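Local coordinates for cDNA FLJ56608, highly similar to Homo sapiens chloride channel, calcium activated, family member 1 (CLCA1), mRNA (Homo sapiens, PDB 6PYO), which may regulate calcium-activated chloride conductance and mucus production by goblet cells, and is a secreted metalloprotease represented here by its von Willebrand factor A domain, at residues Cys123-Glu126 with Val127-Gly131; Glu146-Glu149 with Leu150-Thr154. All blocks are in the same frame, centred on the assembly; numbering follows the deposited sequence.

Contact 1. Residues Cys123-Glu126 with Val127-Gly131; sequences CFNE and VKQSG
The aliphatic part of K128 folds back one helical turn, so that its CE reaches CB of F124. CE of K128 lies 4.2 Å from CB of F124 and 3.5 Å from the F124 carbonyl O. A bend at chi3 (-72°) brings CE there. The contact uses methylenes and the root of the phenylalanine. The F124 ring is left for packing against helix 145-152.

The outer surface carries an amide pair. OD1 of N125 receives NE2 of Q129 at 2.9 Å. The two amide planes are turned 69° apart. The N-H points poorly at OD1, and the bond is weak. It adds a light side-chain link to the helical bond from Q129 N to N125 O (2.7 Å).

On the buried side, V127 CG2 lies 4.4 Å from C123 SG, a loose apolar touch. The V127 amide N also binds the C123 carbonyl O (2.8 Å), which ties the half-cystine to the first turn of the helix.

At the C-terminal end the S130 hydroxyl OG turns back to V127 O at 2.8 Å, in the carbonyl plane and on a lone pair. OG sits between the backbone N and the carbonyl carbon of its own residue (chi1 76°), which turns it back to V127. V127 O also accepts S130 N, and S130 OG has a second partner in A132 N. G131 then leaves the helix with positive phi.

This is helix 124-130 of the VWA domain, the crossover between parallel strands 108-113 and 133-138. Helix 87-99 borders it through the C123-C88 disulfide, the E126-R92 salt bridge and packing of S130 on F95. On its other flank F124 meets E146 and L150 of helix 145-152.

Contact 2. Residues Glu146-Glu149 with Leu150-Thr154; sequences ELEE and LSKMT
The carboxylate of E148 has the end of K152 over one face. NZ of K152 stands almost directly above CD of E148, at 3.9 Å, and CD of K152 is 4.0 Å from OE2 of E148. The charges form a long salt bridge, with OE1 of E148 4.0 Å from NZ of K152. OE2 of E148 is bound by Q145 NE2, a stronger partner, and NZ of K152 has Q158 OE1. K152 meets the second carboxylate, that of E149, obliquely at its OE2 end, with CD of the lysine 3.8 Å from OE2. That OE2 has a weak bond from the same Q145 amide. K152 thus runs across both glutamates, carrying its CD methylene past E149 and its amine to E148. E148 reaches it with CG anti to the backbone N (chi1 168°) and an extended chain. The lysine charge is likely to ease the crowding of two acids on this turn. With an alanine at E148, K152 would probably lose its carboxylate mate and be left with Q158 for its amine, while Q145 would lose an acceptor.

M153 turns its side chain back along the helix, and its SD comes within 3.2 Å of E149 O. The same carbonyl accepts M153 N. T154 OG1 donates to L150 O at 2.9 Å and also bonds to I134 N. On the inner side, L147 and L150 touch loosely, CD1 to CD1 at 4.4 Å.

Helix 145-152 is the connection from strand 133-138 to strand 158-159 in the VWA fold. L147 and L150 pack on strands 108-113 and 133-138. S151 OG bonds to T136 and I134, E148 touches Q158, and M153 lies against helix 124-130.

Along the chain, strand 108-113 leads by way of a loop to contact 1 in helix 124-130. Strand 133-138 follows, then contact 2 in helix 145-152, and then strand 158-159. Both contacts are local, each within one helix, so neither closes a loop. They stand in series and do not nest or cross. Their centres are 11 Å apart. The two helices nevertheless meet: V127 CG1 is 3.6 Å from T154 CG2, and K128 packs on M153. Contact 1 is further joined to helix 87-99 by a disulfide, whereas contact 2 leans on the sheet. Together they connect successive crossovers of the VWA domain.

Contact 1. Residues Cys123-Glu126 with Val127-Gly131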
ATOM      1  N   CYS A 123      -8.636 -12.136  -3.219  1.00 51.27           N
ATOM      2  CA  CYS A 123      -9.266 -10.821  -3.322  1.00 60.01           C
ATOM      3  C   CYS A 123      -9.364 -10.315  -4.758  1.00 55.25           C
ATOM      4  O   CYS A 123      -9.870  -9.205  -4.974  1.00 50.49           O
ATOM      5  CB  CYS A 123      -8.538  -9.787  -2.441  1.00 57.31           C
ATOM      6  SG  CYS A 123      -6.708  -9.744  -2.504  1.00 52.64           S
ATOM      7  N   PHE A 124      -8.917 -11.103  -5.739  1.00 51.18           N
ATOM      8  CA  PHE A 124      -8.988 -10.695  -7.141  1.00 54.50           C
ATOM      9  C   PHE A 124     -10.319 -10.030  -7.497  1.00 53.77           C
ATOM     10  O   PHE A 124     -10.363  -8.880  -7.961  1.00 50.59           O
ATOM     11  CB  PHE A 124      -8.729 -11.927  -8.008  1.00 56.08           C
ATOM     12  CG  PHE A 124      -7.275 -12.224  -8.235  1.00 52.48           C
ATOM     13  CD1 PHE A 124      -6.290 -11.388  -7.743  1.00 50.95           C
ATOM     14  CD2 PHE A 124      -6.894 -13.334  -8.965  1.00 55.72           C
ATOM     15  CE1 PHE A 124      -4.947 -11.653  -7.974  1.00 52.18           C
ATOM     16  CE2 PHE A 124      -5.563 -13.604  -9.195  1.00 49.94           C
ATOM     17  CZ  PHE A 124      -4.586 -12.764  -8.703  1.00 56.60           C
ATOM     18  N   ASN A 125     -11.418 -10.736  -7.260  1.00 53.63           N
ATOM     19  CA  ASN A 125     -12.740 -10.178  -7.525  1.00 62.75           C
ATOM     20  C   ASN A 125     -12.891  -8.788  -6.908  1.00 56.39           C
ATOM     21  O   ASN A 125     -13.168  -7.808  -7.607  1.00 51.84           O
ATOM     22  CB  ASN A 125     -13.823 -11.133  -6.998  1.00 64.44           C
ATOM     23  CG  ASN A 125     -15.232 -10.632  -7.275  1.00 74.14           C
ATOM     24  OD1 ASN A 125     -15.646 -10.524  -8.436  1.00 79.05           O
ATOM     25  ND2 ASN A 125     -15.981 -10.328  -6.210  1.00 89.02           N
ATOM     26  N   GLU A 126     -12.710  -8.688  -5.590  1.00 53.07           N
ATOM     27  CA  GLU A 126     -12.888  -7.406  -4.913  1.00 56.01           C
ATOM     28  C   GLU A 126     -12.000  -6.343  -5.537  1.00 46.48           C
ATOM     29  O   GLU A 126     -12.425  -5.192  -5.737  1.00 42.45           O
ATOM     30  CB  GLU A 126     -12.569  -7.548  -3.420  1.00 53.56           C
ATOM     31  CG  GLU A 126     -13.488  -8.435  -2.636  1.00 71.13           C
ATOM     32  CD  GLU A 126     -12.833  -8.953  -1.361  1.00 67.29           C
ATOM     33  OE1 GLU A 126     -12.119  -9.976  -1.422  1.00 62.57           O
ATOM     34  OE2 GLU A 126     -13.020  -8.327  -0.300  1.00 63.72           O
ATOM     35  N   VAL A 127     -10.769  -6.732  -5.873  1.00 39.85           N
ATOM     36  CA  VAL A 127      -9.822  -5.802  -6.469  1.00 50.19           C
ATOM     37  C   VAL A 127     -10.330  -5.340  -7.828  1.00 52.25           C
ATOM     38  O   VAL A 127     -10.391  -4.127  -8.109  1.00 46.49           O
ATOM     39  CB  VAL A 127      -8.435  -6.455  -6.567  1.00 46.68           C
ATOM     40  CG1 VAL A 127      -7.618  -5.791  -7.628  1.00 47.85           C
ATOM     41  CG2 VAL A 127      -7.753  -6.388  -5.196  1.00 50.58           C
ATOM     42  N   LYS A 128     -10.745  -6.294  -8.672  1.00 47.64           N
ATOM     43  CA  LYS A 128     -11.293  -5.914  -9.964  1.00 51.61           C
ATOM     44  C   LYS A 128     -12.490  -5.013  -9.750  1.00 50.28           C
ATOM     45  O   LYS A 128     -12.619  -3.977 -10.412  1.00 48.89           O
ATOM     46  CB  LYS A 128     -11.663  -7.160 -10.796  1.00 53.00           C
ATOM     47  CG  LYS A 128     -10.476  -7.848 -11.503  1.00 60.40           C
ATOM     48  CD  LYS A 128     -10.846  -9.222 -12.140  1.00 86.89           C
ATOM     49  CE  LYS A 128     -11.079 -10.342 -11.090  1.00 72.44           C
ATOM     50  NZ  LYS A 128     -11.009 -11.767 -11.599  1.00 85.24           N
ATOM     51  N   GLN A 129     -13.325  -5.332  -8.748  1.00 47.20           N
ATOM     52  CA  GLN A 129     -14.534  -4.541  -8.568  1.00 46.45           C
ATOM     53  C   GLN A 129     -14.197  -3.139  -8.097  1.00 50.46           C
ATOM     54  O   GLN A 129     -14.963  -2.193  -8.338  1.00 47.07           O
ATOM     55  CB  GLN A 129     -15.470  -5.193  -7.553  1.00 57.37           C
ATOM     56  CG  GLN A 129     -16.861  -5.454  -8.077  1.00 72.87           C
ATOM     57  CD  GLN A 129     -16.922  -6.671  -8.969  1.00 76.58           C
ATOM     58  OE1 GLN A 129     -17.054  -6.561 -10.189  1.00101.10           O
ATOM     59  NE2 GLN A 129     -16.832  -7.850  -8.360  1.00 82.23           N
ATOM     60  N   SER A 130     -13.055  -2.987  -7.423  1.00 47.16           N
ATOM     61  CA  SER A 130     -12.785  -1.708  -6.775  1.00 43.48           C
ATOM     62  C   SER A 130     -12.491  -0.619  -7.795  1.00 40.39           C
ATOM     63  O   SER A 130     -12.831   0.541  -7.556  1.00 40.29           O
ATOM     64  CB  SER A 130     -11.627  -1.839  -5.788  1.00 40.54           C
ATOM     65  OG  SER A 130     -10.363  -1.904  -6.428  1.00 39.85           O
ATOM     66  N   GLY A 131     -11.880  -0.979  -8.929  1.00 41.81           N
ATOM     67  CA  GLY A 131     -11.389  -0.011  -9.885  1.00 45.29           C
ATOM     68  C   GLY A 131     -10.129   0.690  -9.443  1.00 43.84           C
ATOM     69  O   GLY A 131      -9.664   1.589 -10.153  1.00 40.30           O
TER

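Contact 2. Residues Glu146-Glu149 with Leu150-Thr154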
ATOM      1  N   GLU A 146       0.929 -13.848  -8.256  1.00 52.81           N
ATOM      2  CA  GLU A 146      -0.266 -13.038  -8.044  1.00 56.25           C
ATOM      3  C   GLU A 146       0.024 -11.566  -7.692  1.00 51.77           C
ATOM      4  O   GLU A 146      -0.842 -10.724  -7.927  1.00 50.04           O
ATOM      5  CB  GLU A 146      -1.122 -13.692  -6.953  1.00 51.37           C
ATOM      6  CG  GLU A 146      -1.862 -14.951  -7.399  1.00 60.63           C
ATOM      7  CD  GLU A 146      -1.059 -16.230  -7.192  1.00 62.72           C
ATOM      8  OE1 GLU A 146       0.176 -16.156  -7.008  1.00 56.01           O
ATOM      9  OE2 GLU A 146      -1.673 -17.316  -7.204  1.00 80.79           O
ATOM     10  N   LEU A 147       1.217 -11.234  -7.180  1.00 53.16           N
ATOM     11  CA  LEU A 147       1.589  -9.842  -6.908  1.00 48.04           C
ATOM     12  C   LEU A 147       1.643  -9.036  -8.205  1.00 47.47           C
ATOM     13  O   LEU A 147       0.922  -8.031  -8.380  1.00 43.36           O
ATOM     14  CB  LEU A 147       2.946  -9.827  -6.189  1.00 43.07           C
ATOM     15  CG  LEU A 147       3.457  -8.474  -5.701  1.00 44.10           C
ATOM     16  CD1 LEU A 147       2.450  -7.994  -4.671  1.00 33.63           C
ATOM     17  CD2 LEU A 147       4.854  -8.429  -5.173  1.00 40.57           C
ATOM     18  N   GLU A 148       2.494  -9.493  -9.138  1.00 53.18           N
ATOM     19  CA  GLU A 148       2.486  -8.959 -10.497  1.00 48.94           C
ATOM     20  C   GLU A 148       1.066  -8.901 -11.033  1.00 50.19           C
ATOM     21  O   GLU A 148       0.640  -7.881 -11.577  1.00 47.44           O
ATOM     22  CB  GLU A 148       3.369  -9.806 -11.425  1.00 63.06           C
ATOM     23  CG  GLU A 148       3.179  -9.495 -12.932  1.00 91.17           C
ATOM     24  CD  GLU A 148       4.015 -10.389 -13.873  1.00 83.00           C
ATOM     25  OE1 GLU A 148       5.209 -10.072 -14.110  1.00 84.23           O
ATOM     26  OE2 GLU A 148       3.473 -11.404 -14.382  1.00 84.69           O
ATOM     27  N   GLU A 149       0.312  -9.989 -10.896  1.00 46.35           N
ATOM     28  CA  GLU A 149      -1.024  -9.964 -11.485  1.00 50.74           C
ATOM     29  C   GLU A 149      -1.913  -8.903 -10.850  1.00 51.95           C
ATOM     30  O   GLU A 149      -2.801  -8.361 -11.520  1.00 49.26           O
ATOM     31  CB  GLU A 149      -1.684 -11.341 -11.402  1.00 53.01           C
ATOM     32  CG  GLU A 149      -1.033 -12.396 -12.343  1.00 67.66           C
ATOM     33  CD  GLU A 149      -0.994 -11.983 -13.817  1.00 93.64           C
ATOM     34  OE1 GLU A 149      -2.053 -11.599 -14.362  1.00 85.58           O
ATOM     35  OE2 GLU A 149       0.102 -12.039 -14.429  1.00 93.87           O
ATOM     36  N   LEU A 150      -1.714  -8.594  -9.565  1.00 45.88           N
ATOM     37  CA  LEU A 150      -2.432  -7.471  -8.974  1.00 46.46           C
ATOM     38  C   LEU A 150      -2.194  -6.201  -9.777  1.00 44.41           C
ATOM     39  O   LEU A 150      -3.132  -5.455 -10.080  1.00 37.00           O
ATOM     40  CB  LEU A 150      -1.995  -7.243  -7.525  1.00 45.44           C
ATOM     41  CG  LEU A 150      -2.547  -8.181  -6.468  1.00 45.61           C
ATOM     42  CD1 LEU A 150      -1.918  -7.858  -5.105  1.00 45.90           C
ATOM     43  CD2 LEU A 150      -4.058  -8.095  -6.375  1.00 47.55           C
ATOM     44  N   SER A 151      -0.921  -5.922 -10.091  1.00 34.23           N
ATOM     45  CA  SER A 151      -0.624  -4.755 -10.915  1.00 44.07           C
ATOM     46  C   SER A 151      -1.217  -4.873 -12.328  1.00 49.18           C
ATOM     47  O   SER A 151      -1.894  -3.955 -12.825  1.00 41.81           O
ATOM     48  CB  SER A 151       0.887  -4.548 -11.010  1.00 52.97           C
ATOM     49  OG  SER A 151       1.409  -4.112  -9.779  1.00 50.42           O
ATOM     50  N   LYS A 152      -0.937  -5.981 -13.011  1.00 45.13           N
ATOM     51  CA  LYS A 152      -1.351  -6.110 -14.405  1.00 49.13           C
ATOM     52  C   LYS A 152      -2.852  -5.923 -14.571  1.00 43.13           C
ATOM     53  O   LYS A 152      -3.299  -5.290 -15.535  1.00 52.10           O
ATOM     54  CB  LYS A 152      -0.917  -7.466 -14.957  1.00 53.79           C
ATOM     55  CG  LYS A 152       0.554  -7.502 -15.304  1.00 58.46           C
ATOM     56  CD  LYS A 152       0.935  -8.758 -16.074  1.00 74.79           C
ATOM     57  CE  LYS A 152       2.053  -8.449 -17.080  1.00 90.20           C
ATOM     58  NZ  LYS A 152       3.161  -7.645 -16.473  1.00 96.22           N
ATOM     59  N   MET A 153      -3.646  -6.430 -13.645  1.00 43.78           N
ATOM     60  CA  MET A 153      -5.091  -6.388 -13.844  1.00 44.90           C
ATOM     61  C   MET A 153      -5.722  -5.067 -13.428  1.00 45.39           C
ATOM     62  O   MET A 153      -6.947  -4.909 -13.563  1.00 44.61           O
ATOM     63  CB  MET A 153      -5.762  -7.500 -13.062  1.00 43.36           C
ATOM     64  CG  MET A 153      -5.673  -7.285 -11.547  1.00 56.97           C
ATOM     65  SD  MET A 153      -5.850  -8.777 -10.545  1.00 60.94           S
ATOM     66  CE  MET A 153      -7.608  -8.880 -10.408  1.00 50.13           C
ATOM     67  N   THR A 154      -4.950  -4.153 -12.856  1.00 43.62           N
ATOM     68  CA  THR A 154      -5.498  -2.877 -12.410  1.00 47.16           C
ATOM     69  C   THR A 154      -4.837  -1.696 -13.083  1.00 41.43           C
ATOM     70  O   THR A 154      -5.258  -0.556 -12.838  1.00 44.85           O
ATOM     71  CB  THR A 154      -5.340  -2.707 -10.893  1.00 40.41           C
ATOM     72  OG1 THR A 154      -3.947  -2.732 -10.570  1.00 36.37           O
ATOM     73  CG2 THR A 154      -6.044  -3.778 -10.180  1.00 46.15           C
TER